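Local coordinates for protein RNA-dependent RNA polymerase (Farallon virus, PDB 6DX5) that probably acts as a viral RNA-directed RNA polymerase, this chain being its amino-terminal OTU-type cysteine protease domain, a deubiquitinase, at residues N36-A41 against F166-C171; K57-G62 against A133-V138; G124-A129 against D153-G158; V141-N146 against D160-A165. All blocks are in the same frame, centred on the assembly; numbering follows the deposited sequence.

Interaction 1: residues N36-A41 against F166-C171; sequences NCFFRA and FNIVRC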
# COMPACT_ATOMS: atom_id res chain seq x y z
N ASN A 36 13.46 -10.65 -10.34
CA ASN A 36 14.15 -10.81 -9.05
C ASN A 36 14.85 -9.54 -8.56
O ASN A 36 15.62 -9.60 -7.59
CB ASN A 36 15.17 -11.95 -9.14
CG ASN A 36 14.49 -13.28 -9.22
OD1 ASN A 36 14.86 -14.18 -10.01
ND2 ASN A 36 13.45 -13.41 -8.43
N CYS A 37 14.57 -8.38 -9.18
CA CYS A 37 15.36 -7.19 -8.85
C CYS A 37 15.21 -6.76 -7.38
O CYS A 37 16.20 -6.28 -6.79
CB CYS A 37 15.02 -6.02 -9.80
SG CYS A 37 13.20 -5.53 -9.85
N PHE A 38 14.02 -6.93 -6.76
CA PHE A 38 13.94 -6.63 -5.32
C PHE A 38 14.88 -7.54 -4.54
O PHE A 38 15.66 -7.07 -3.70
CB PHE A 38 12.52 -6.80 -4.75
CG PHE A 38 12.51 -6.63 -3.24
CD1 PHE A 38 12.49 -7.74 -2.38
CD2 PHE A 38 12.65 -5.38 -2.66
CE1 PHE A 38 12.57 -7.58 -1.00
CE2 PHE A 38 12.71 -5.22 -1.27
CZ PHE A 38 12.69 -6.31 -0.46
N PHE A 39 14.82 -8.85 -4.80
CA PHE A 39 15.73 -9.75 -4.08
C PHE A 39 17.18 -9.38 -4.37
O PHE A 39 18.03 -9.43 -3.46
CB PHE A 39 15.44 -11.22 -4.47
CG PHE A 39 14.03 -11.65 -4.16
CD1 PHE A 39 13.48 -11.44 -2.89
CD2 PHE A 39 13.22 -12.22 -5.15
CE1 PHE A 39 12.15 -11.84 -2.58
CE2 PHE A 39 11.90 -12.61 -4.88
CZ PHE A 39 11.36 -12.42 -3.56
N ARG A 40 17.49 -8.99 -5.63
CA ARG A 40 18.87 -8.63 -6.00
C ARG A 40 19.33 -7.35 -5.31
O ARG A 40 20.49 -7.23 -4.87
CB ARG A 40 18.99 -8.43 -7.51
CG ARG A 40 18.85 -9.73 -8.31
CD ARG A 40 18.83 -9.45 -9.84
NE ARG A 40 18.92 -10.72 -10.54
CZ ARG A 40 20.08 -11.31 -10.80
NH1 ARG A 40 21.23 -10.68 -10.47
NH2 ARG A 40 20.11 -12.49 -11.38
N ALA A 41 18.44 -6.36 -5.25
CA ALA A 41 18.76 -5.12 -4.53
C ALA A 41 19.05 -5.43 -3.06
O ALA A 41 20.09 -5.04 -2.52
CB ALA A 41 17.61 -4.11 -4.68
N PHE A 166 18.51 -0.66 5.43
CA PHE A 166 18.84 -1.03 4.06
C PHE A 166 17.88 -0.27 3.17
O PHE A 166 16.67 -0.41 3.32
CB PHE A 166 18.74 -2.54 3.89
CG PHE A 166 19.70 -3.29 4.77
CD1 PHE A 166 21.02 -3.45 4.37
CD2 PHE A 166 19.33 -3.68 6.04
CE1 PHE A 166 21.96 -4.07 5.18
CE2 PHE A 166 20.23 -4.32 6.87
CZ PHE A 166 21.55 -4.53 6.46
N ASN A 167 18.41 0.58 2.30
CA ASN A 167 17.60 1.53 1.55
C ASN A 167 17.50 1.04 0.12
O ASN A 167 18.53 0.75 -0.53
CB ASN A 167 18.23 2.94 1.58
CG ASN A 167 18.07 3.63 2.91
OD1 ASN A 167 17.03 4.24 3.20
ND2 ASN A 167 19.10 3.51 3.76
N ILE A 168 16.28 0.97 -0.40
CA ILE A 168 16.06 0.47 -1.75
C ILE A 168 15.22 1.50 -2.47
O ILE A 168 14.35 2.12 -1.86
CB ILE A 168 15.39 -0.90 -1.67
CG1 ILE A 168 16.38 -1.88 -0.99
CG2 ILE A 168 14.87 -1.38 -3.03
CD1 ILE A 168 15.99 -3.27 -1.06
N VAL A 169 15.55 1.77 -3.75
CA VAL A 169 14.77 2.72 -4.53
C VAL A 169 13.90 1.92 -5.48
O VAL A 169 14.32 0.87 -5.98
CB VAL A 169 15.67 3.71 -5.30
CG1 VAL A 169 16.61 2.96 -6.26
CG2 VAL A 169 14.85 4.71 -6.09
N ARG A 170 12.70 2.40 -5.73
CA ARG A 170 11.75 1.72 -6.60
C ARG A 170 11.26 2.71 -7.62
O ARG A 170 10.68 3.75 -7.26
CB ARG A 170 10.56 1.17 -5.82
CG ARG A 170 9.58 0.43 -6.74
CD ARG A 170 8.28 0.09 -6.05
NE ARG A 170 7.62 -0.97 -6.82
CZ ARG A 170 6.58 -1.70 -6.39
NH1 ARG A 170 6.05 -1.47 -5.17
NH2 ARG A 170 6.09 -2.65 -7.17
N CYS A 171 11.44 2.39 -8.91
CA CYS A 171 10.97 3.25 -10.00
C CYS A 171 10.03 2.42 -10.86
O CYS A 171 10.49 1.52 -11.57
CB CYS A 171 12.15 3.81 -10.80
SG CYS A 171 11.57 5.15 -11.98
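The ring of Phe38 meets Ile168 at its CE2 corner, where Ile168 CD1 lies 3.8 Å from Phe38 CE2, and the two side chains cross at about a right angle. Phe175 adds an edge-to-face ring contact to Phe38. Phe39, one residue on, turns to the other side of the helix; the amide nitrogen ND2 of Asn36 stands in the plane of its ring, at the edge, 3.5 Å from Phe39 CD2. Ala41 supplies the second wall for the isoleucine, with Ala41 CB 4.1 Å from Ile168 CD1. A single terminal methyl thus reaches both helix residues. The chi1 of 174° sets CG of Phe38 opposite the backbone N, and the ring thereby reaches Ile168 although CB itself does not aim at the strand.

Here helix 37-47 packs on strand 166-171 of the central mixed sheet of the OTU fold. Asn36 occupies the N-cap position, without a capping bond from its side chain. Cys37, probably the nucleophile by analogy with other OTU proteases, opens the helix and also packs on His174. The first turn is closed by backbone bonds, among them Ala41 N to Cys37 O at 2.7 Å. All three touching side chains are buried, and Phe38 extends the hydrophobic layer toward Ile142 and toward Ala129 and Leu132 of helix 126-136.

Interaction 2: residues K57-G62 against A133-V138; sequences KGTALG and ASALNV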
# COMPACT_ATOMS: atom_id res chain seq x y z
N LYS A 57 15.49 -14.70 -1.45
CA LYS A 57 14.17 -15.19 -1.74
C LYS A 57 13.81 -16.36 -0.80
O LYS A 57 12.71 -16.39 -0.23
CB LYS A 57 14.09 -15.63 -3.19
CG LYS A 57 12.69 -16.13 -3.62
CD LYS A 57 12.61 -16.33 -5.17
CE LYS A 57 11.18 -16.84 -5.55
NZ LYS A 57 10.96 -17.26 -6.98
N GLY A 58 14.71 -17.34 -0.69
CA GLY A 58 14.48 -18.50 0.18
C GLY A 58 14.25 -18.07 1.62
O GLY A 58 13.43 -18.66 2.33
N THR A 59 14.93 -17.01 2.07
CA THR A 59 14.72 -16.50 3.41
C THR A 59 13.30 -15.98 3.57
O THR A 59 12.61 -16.32 4.54
CB THR A 59 15.75 -15.43 3.72
OG1 THR A 59 17.04 -16.05 3.59
CG2 THR A 59 15.57 -14.83 5.15
N ALA A 60 12.84 -15.20 2.60
CA ALA A 60 11.52 -14.60 2.69
C ALA A 60 10.45 -15.68 2.70
O ALA A 60 9.58 -15.68 3.56
CB ALA A 60 11.30 -13.64 1.51
N LEU A 61 10.55 -16.65 1.79
CA LEU A 61 9.51 -17.67 1.70
C LEU A 61 9.57 -18.63 2.90
O LEU A 61 8.52 -19.10 3.38
CB LEU A 61 9.63 -18.45 0.41
CG LEU A 61 8.99 -17.88 -0.87
CD1 LEU A 61 9.22 -16.40 -1.01
CD2 LEU A 61 9.56 -18.59 -2.10
N GLY A 62 10.76 -18.96 3.38
CA GLY A 62 10.83 -19.84 4.56
C GLY A 62 10.22 -19.16 5.77
O GLY A 62 9.50 -19.77 6.56
N ALA A 133 12.36 -8.07 6.69
CA ALA A 133 12.60 -7.20 7.83
C ALA A 133 12.39 -7.95 9.14
O ALA A 133 13.23 -7.87 10.05
CB ALA A 133 11.69 -5.97 7.76
N SER A 134 11.31 -8.74 9.22
CA SER A 134 11.07 -9.53 10.42
C SER A 134 12.01 -10.72 10.49
O SER A 134 12.55 -11.04 11.55
CB SER A 134 9.61 -10.00 10.46
OG SER A 134 8.73 -8.89 10.51
N ALA A 135 12.18 -11.44 9.37
CA ALA A 135 13.03 -12.63 9.41
C ALA A 135 14.43 -12.27 9.89
O ALA A 135 15.01 -12.98 10.70
CB ALA A 135 13.13 -13.29 8.02
N LEU A 136 15.00 -11.17 9.37
CA LEU A 136 16.41 -10.88 9.67
C LEU A 136 16.57 -9.84 10.77
O LEU A 136 17.70 -9.51 11.11
CB LEU A 136 17.16 -10.41 8.42
CG LEU A 136 17.05 -11.39 7.27
CD1 LEU A 136 17.43 -10.73 5.93
CD2 LEU A 136 17.96 -12.59 7.58
N ASN A 137 15.47 -9.31 11.32
CA ASN A 137 15.52 -8.25 12.34
C ASN A 137 16.25 -6.99 11.83
O ASN A 137 17.13 -6.47 12.50
CB ASN A 137 16.17 -8.76 13.64
CG ASN A 137 15.99 -7.78 14.77
OD1 ASN A 137 15.04 -6.97 14.77
ND2 ASN A 137 16.89 -7.84 15.75
N VAL A 138 15.90 -6.53 10.63
CA VAL A 138 16.52 -5.34 10.05
C VAL A 138 15.41 -4.41 9.61
O VAL A 138 14.23 -4.78 9.60
CB VAL A 138 17.44 -5.63 8.84
CG1 VAL A 138 18.59 -6.47 9.26
CG2 VAL A 138 16.66 -6.27 7.65
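The hydroxyl OG1 of Thr59 is hydrogen-bonded to Thr55 O one turn earlier in its own helix, while the methyl CG2 of the same side chain faces Ala135 and Leu136. This is a helix-against-helix contact of the OTU domain, joining helix 53-66 to the last turn of helix 126-136. The threonine is therefore split in its use: its polar branch is tied back to the backbone and its apolar branch does the touching. With OG1 beside the backbone N (chi1 -59°), CG2 lies anti to that nitrogen and projects between the two partners. Thr59 CG2 is 4.1 Å from Ala135 CB and equally 4.1 Å from Leu136 CD2, distances of ordinary van der Waals packing without any polar link.

Leu136 arrives from a different direction from that of Ala135. The bond from its CA to CB does not aim at the other helix, but the end of the side chain bends back to it, and its axis crosses that of Thr59 at about a right angle. The same leucine also packs on Phe42 and Phe46 of helix 37-47. Beside the threonine, Ala60 continues the interface onto Glu128 and Leu132, and Thr59 also touches Leu132; the three residues of this contact are partly exposed.

A Schellman motif ends the helix. Asn137, with positive phi (58°), is its C-prime residue; the weak bond from Asn137 N to Ser134 O measures 3.4 Å, and Val138 N reaches back to Ala133 O at 3.0 Å.

Interaction 3: residues G124-A129 against D153-G158; sequences GGTDEA and DVQKFG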
# COMPACT_ATOMS: atom_id res chain seq x y z
N GLY A 124 9.29 -10.40 -6.89
CA GLY A 124 9.38 -10.02 -5.49
C GLY A 124 9.11 -8.54 -5.28
O GLY A 124 9.23 -7.73 -6.20
N GLY A 125 8.72 -8.16 -4.05
CA GLY A 125 8.42 -6.75 -3.78
C GLY A 125 8.10 -6.47 -2.33
O GLY A 125 8.66 -7.12 -1.46
N THR A 126 7.17 -5.54 -2.04
CA THR A 126 6.96 -5.13 -0.64
C THR A 126 6.45 -6.28 0.24
O THR A 126 6.77 -6.34 1.43
CB THR A 126 6.00 -3.93 -0.59
OG1 THR A 126 4.80 -4.26 -1.29
CG2 THR A 126 6.63 -2.72 -1.29
N ASP A 127 5.67 -7.22 -0.31
CA ASP A 127 5.22 -8.34 0.54
C ASP A 127 6.43 -9.05 1.12
O ASP A 127 6.43 -9.45 2.28
CB ASP A 127 4.37 -9.33 -0.24
CG ASP A 127 2.95 -8.83 -0.54
OD1 ASP A 127 2.53 -7.70 -0.13
OD2 ASP A 127 2.26 -9.61 -1.23
N GLU A 128 7.48 -9.17 0.33
CA GLU A 128 8.68 -9.84 0.82
C GLU A 128 9.60 -8.90 1.61
O GLU A 128 10.29 -9.37 2.52
CB GLU A 128 9.43 -10.51 -0.34
CG GLU A 128 8.66 -11.73 -0.93
CD GLU A 128 7.52 -11.33 -1.85
OE1 GLU A 128 6.53 -12.12 -1.93
OE2 GLU A 128 7.62 -10.24 -2.51
N ALA A 129 9.62 -7.58 1.32
CA ALA A 129 10.31 -6.64 2.22
C ALA A 129 9.82 -6.82 3.66
O ALA A 129 10.62 -6.83 4.61
CB ALA A 129 10.09 -5.19 1.78
N ASP A 153 6.98 9.04 -2.36
CA ASP A 153 6.74 8.75 -0.95
C ASP A 153 7.67 7.60 -0.57
O ASP A 153 8.42 7.09 -1.41
CB ASP A 153 5.27 8.43 -0.66
CG ASP A 153 4.68 7.42 -1.63
OD1 ASP A 153 3.70 7.76 -2.36
OD2 ASP A 153 5.23 6.29 -1.68
N VAL A 154 7.65 7.23 0.71
CA VAL A 154 8.62 6.27 1.21
C VAL A 154 7.98 5.49 2.35
O VAL A 154 7.23 6.06 3.14
CB VAL A 154 9.92 6.99 1.64
CG1 VAL A 154 9.62 8.07 2.59
CG2 VAL A 154 10.91 6.01 2.23
N GLN A 155 8.22 4.17 2.38
CA GLN A 155 7.82 3.26 3.43
C GLN A 155 9.06 2.63 4.04
O GLN A 155 10.12 2.49 3.39
CB GLN A 155 6.93 2.12 2.93
CG GLN A 155 5.73 2.52 2.18
CD GLN A 155 5.92 2.35 0.67
OE1 GLN A 155 6.12 1.22 0.14
NE2 GLN A 155 5.87 3.49 -0.04
N LYS A 156 8.90 2.20 5.29
CA LYS A 156 9.98 1.64 6.10
C LYS A 156 9.40 0.45 6.88
O LYS A 156 8.43 0.60 7.61
CB LYS A 156 10.51 2.73 7.03
CG LYS A 156 11.58 2.40 8.07
CD LYS A 156 12.06 3.75 8.61
CE LYS A 156 11.81 4.01 10.10
NZ LYS A 156 12.00 2.83 10.97
N PHE A 157 9.95 -0.74 6.66
CA PHE A 157 9.63 -1.90 7.47
C PHE A 157 10.70 -1.99 8.53
O PHE A 157 11.88 -2.12 8.20
CB PHE A 157 9.62 -3.17 6.63
CG PHE A 157 8.57 -3.17 5.56
CD1 PHE A 157 7.32 -3.72 5.82
CD2 PHE A 157 8.82 -2.66 4.30
CE1 PHE A 157 6.34 -3.76 4.85
CE2 PHE A 157 7.81 -2.70 3.32
CZ PHE A 157 6.59 -3.27 3.61
N GLY A 158 10.31 -1.88 9.80
CA GLY A 158 11.27 -1.85 10.88
C GLY A 158 11.36 -0.47 11.52
O GLY A 158 10.86 0.52 10.99
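Ala129, in the first turn of helix 126-136, stands over Phe157 near the end of strand 151-157, with 7.1 Å between Ala129 CA and Phe157 CA. Gly125 is the N-cap residue, and Ala129 N is bonded to Gly125 O at 3.0 Å.

Phe157 carries the contact. Over one face of its ring lies the carbonyl carbon Ala129 C, 4.2 Å above the plane and displaced toward the rim, while Ala129 CB is 3.7 Å from Phe157 CE2. The far end of the ring, CZ, comes within 3.8 Å of Thr126 O. CG lies beside the backbone N (chi1 -63°), which directs the ring at the helix. In the OTU fold this is where the helix settles on the central mixed sheet. Two residues earlier in the strand, Gln155 OE1 lies a loose 4.2 Å from Thr126 CG2, and Gln155 NE2 is hydrogen-bonded to Asn144 OD1.

Glu128 holds the helix start: its OE2 accepts a hydrogen bond from Gly125 N at 2.8 Å, nearly along the C-O axis, while its OE1 is bonded to the hydroxyls of Tyr113 and Tyr122. At the strand end, Lys156 NZ grips Gly158 O at 2.6 Å and also bonds Asp160 O.

Interaction 4: residues V141-N146 against D160-A165; sequences VIWNVN and DSVPRA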
# COMPACT_ATOMS: atom_id res chain seq x y z
N VAL A 141 13.99 0.26 3.88
CA VAL A 141 13.31 1.47 3.46
C VAL A 141 13.11 1.39 1.95
O VAL A 141 14.05 1.11 1.22
CB VAL A 141 14.13 2.71 3.83
CG1 VAL A 141 13.39 3.92 3.46
CG2 VAL A 141 14.46 2.69 5.34
N ILE A 142 11.88 1.64 1.49
CA ILE A 142 11.55 1.62 0.07
C ILE A 142 11.25 3.05 -0.34
O ILE A 142 10.28 3.65 0.14
CB ILE A 142 10.35 0.73 -0.26
CG1 ILE A 142 10.46 -0.67 0.38
CG2 ILE A 142 10.19 0.65 -1.79
CD1 ILE A 142 11.40 -1.53 -0.31
N TRP A 143 12.07 3.62 -1.22
CA TRP A 143 11.86 4.98 -1.69
C TRP A 143 11.23 4.89 -3.08
O TRP A 143 11.86 4.39 -4.02
CB TRP A 143 13.19 5.76 -1.76
CG TRP A 143 13.97 5.87 -0.50
CD1 TRP A 143 14.82 4.93 0.02
CD2 TRP A 143 13.94 6.95 0.44
NE1 TRP A 143 15.34 5.37 1.21
CE2 TRP A 143 14.81 6.60 1.50
CE3 TRP A 143 13.26 8.18 0.49
CZ2 TRP A 143 15.02 7.44 2.61
CZ3 TRP A 143 13.49 9.03 1.60
CH2 TRP A 143 14.33 8.63 2.65
N ASN A 144 10.01 5.37 -3.21
CA ASN A 144 9.35 5.37 -4.50
C ASN A 144 9.68 6.69 -5.19
O ASN A 144 9.34 7.77 -4.67
CB ASN A 144 7.84 5.20 -4.34
CG ASN A 144 7.48 3.96 -3.55
OD1 ASN A 144 7.07 4.04 -2.38
ND2 ASN A 144 7.71 2.81 -4.14
N VAL A 145 10.27 6.63 -6.37
CA VAL A 145 10.71 7.85 -7.02
C VAL A 145 10.10 7.95 -8.41
O VAL A 145 9.65 6.96 -9.00
CB VAL A 145 12.22 7.89 -7.10
CG1 VAL A 145 12.81 7.80 -5.71
CG2 VAL A 145 12.69 6.75 -8.04
N ASN A 146 10.11 9.17 -8.95
CA ASN A 146 9.68 9.31 -10.33
C ASN A 146 10.92 9.13 -11.19
O ASN A 146 11.98 8.71 -10.70
CB ASN A 146 8.97 10.65 -10.55
CG ASN A 146 9.81 11.79 -10.17
OD1 ASN A 146 10.97 11.60 -9.82
ND2 ASN A 146 9.25 13.00 -10.19
N ASP A 160 14.43 1.06 12.76
CA ASP A 160 15.69 1.80 12.71
C ASP A 160 15.55 3.05 11.85
O ASP A 160 14.63 3.20 11.04
CB ASP A 160 16.83 0.95 12.16
CG ASP A 160 17.28 -0.13 13.12
OD1 ASP A 160 17.57 0.20 14.30
OD2 ASP A 160 17.35 -1.32 12.69
N SER A 161 16.52 3.95 12.01
CA SER A 161 16.57 5.16 11.22
C SER A 161 17.17 4.85 9.85
O SER A 161 17.81 3.81 9.64
CB SER A 161 17.42 6.22 11.90
OG SER A 161 18.67 5.65 12.16
N VAL A 162 16.94 5.80 8.92
CA VAL A 162 17.44 5.65 7.56
C VAL A 162 18.92 5.27 7.51
O VAL A 162 19.26 4.33 6.78
CB VAL A 162 17.12 6.91 6.74
CG1 VAL A 162 17.92 6.91 5.46
CG2 VAL A 162 15.60 6.96 6.48
N PRO A 163 19.83 5.94 8.23
CA PRO A 163 21.25 5.58 8.09
C PRO A 163 21.59 4.20 8.66
O PRO A 163 22.64 3.63 8.30
CB PRO A 163 21.99 6.72 8.82
CG PRO A 163 20.98 7.36 9.67
CD PRO A 163 19.65 7.19 8.99
N ARG A 164 20.71 3.61 9.47
CA ARG A 164 20.92 2.29 10.02
C ARG A 164 20.06 1.23 9.31
O ARG A 164 19.88 0.13 9.82
CB ARG A 164 20.64 2.34 11.52
CG ARG A 164 21.73 3.04 12.32
CD ARG A 164 22.67 1.99 12.93
NE ARG A 164 22.01 1.18 13.97
CZ ARG A 164 22.34 -0.09 14.26
NH1 ARG A 164 23.32 -0.70 13.59
NH2 ARG A 164 21.68 -0.74 15.22
N ALA A 165 19.51 1.56 8.15
CA ALA A 165 18.58 0.70 7.44
C ALA A 165 19.16 0.30 6.08
O ALA A 165 20.16 0.83 5.61
CB ALA A 165 17.24 1.41 7.26
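A buried hydrophobic contact fastens the loop before strand 166-171 to strand 140-145, close to the beginning of that strand. In the mixed sheet of the OTU fold, strand 140-145 lies between 151-157 and 166-171, and the chain of 160-165 passes its N-terminal end on the way from one neighbour to the other.

Two pairs make the contact. Val141 CG2 abuts Ala165 CB at 3.6 Å, and the CZ2 corner of the Trp143 indole is 3.9 Å from Val162 CG2, with Val162 CG1 almost as near at 4.1 Å. The indole and the valine meet at an oblique angle. Val141 divides its branches: CG1, anti to the backbone N (chi1 -177°), sits 3.2 Å above one face of the Trp143 ring and toward its rim, whereas CG2 goes to the alanine.

The indole is fixed by more than packing. Trp143 NE1 is hydrogen-bonded to Asn167 OD1, and the ND2 of that asparagine is bonded to Val162 O, so one amide joins the tryptophan to the loop. Within the loop's tight turn, Arg164 N bonds Ser161 O at 2.9 Å, and Val162 O accepts a further bond, from Ala165 N at 3.1 Å.

In the fold
Interactions 1, 3 and 4 all reach the central sheet: strand 140-145 of interaction 4 has 151-157 of interaction 3 and 166-171 of interaction 1 as neighbours. Centres of interactions 3 and 4 are about 9 Å apart, those of 1 and 3 about 10 Å. Phe38 CZ lies 3.6 Å from Ala129 CA, packing their helices together. Interaction 2, about 18 Å from interaction 4 between centres, shares helix 126-136 with interaction 3. Cys37 of interaction 1, probably the nucleophile, packs on His174. Dithiothreitol, probably from the crystallisation liquor, marks two pockets: Asp127 of interaction 3 lines one with Tyr78, Tyr122 and Trp123; Pro163, Arg164 and Ala165 of interaction 4 line the other with Phe166 of interaction 1.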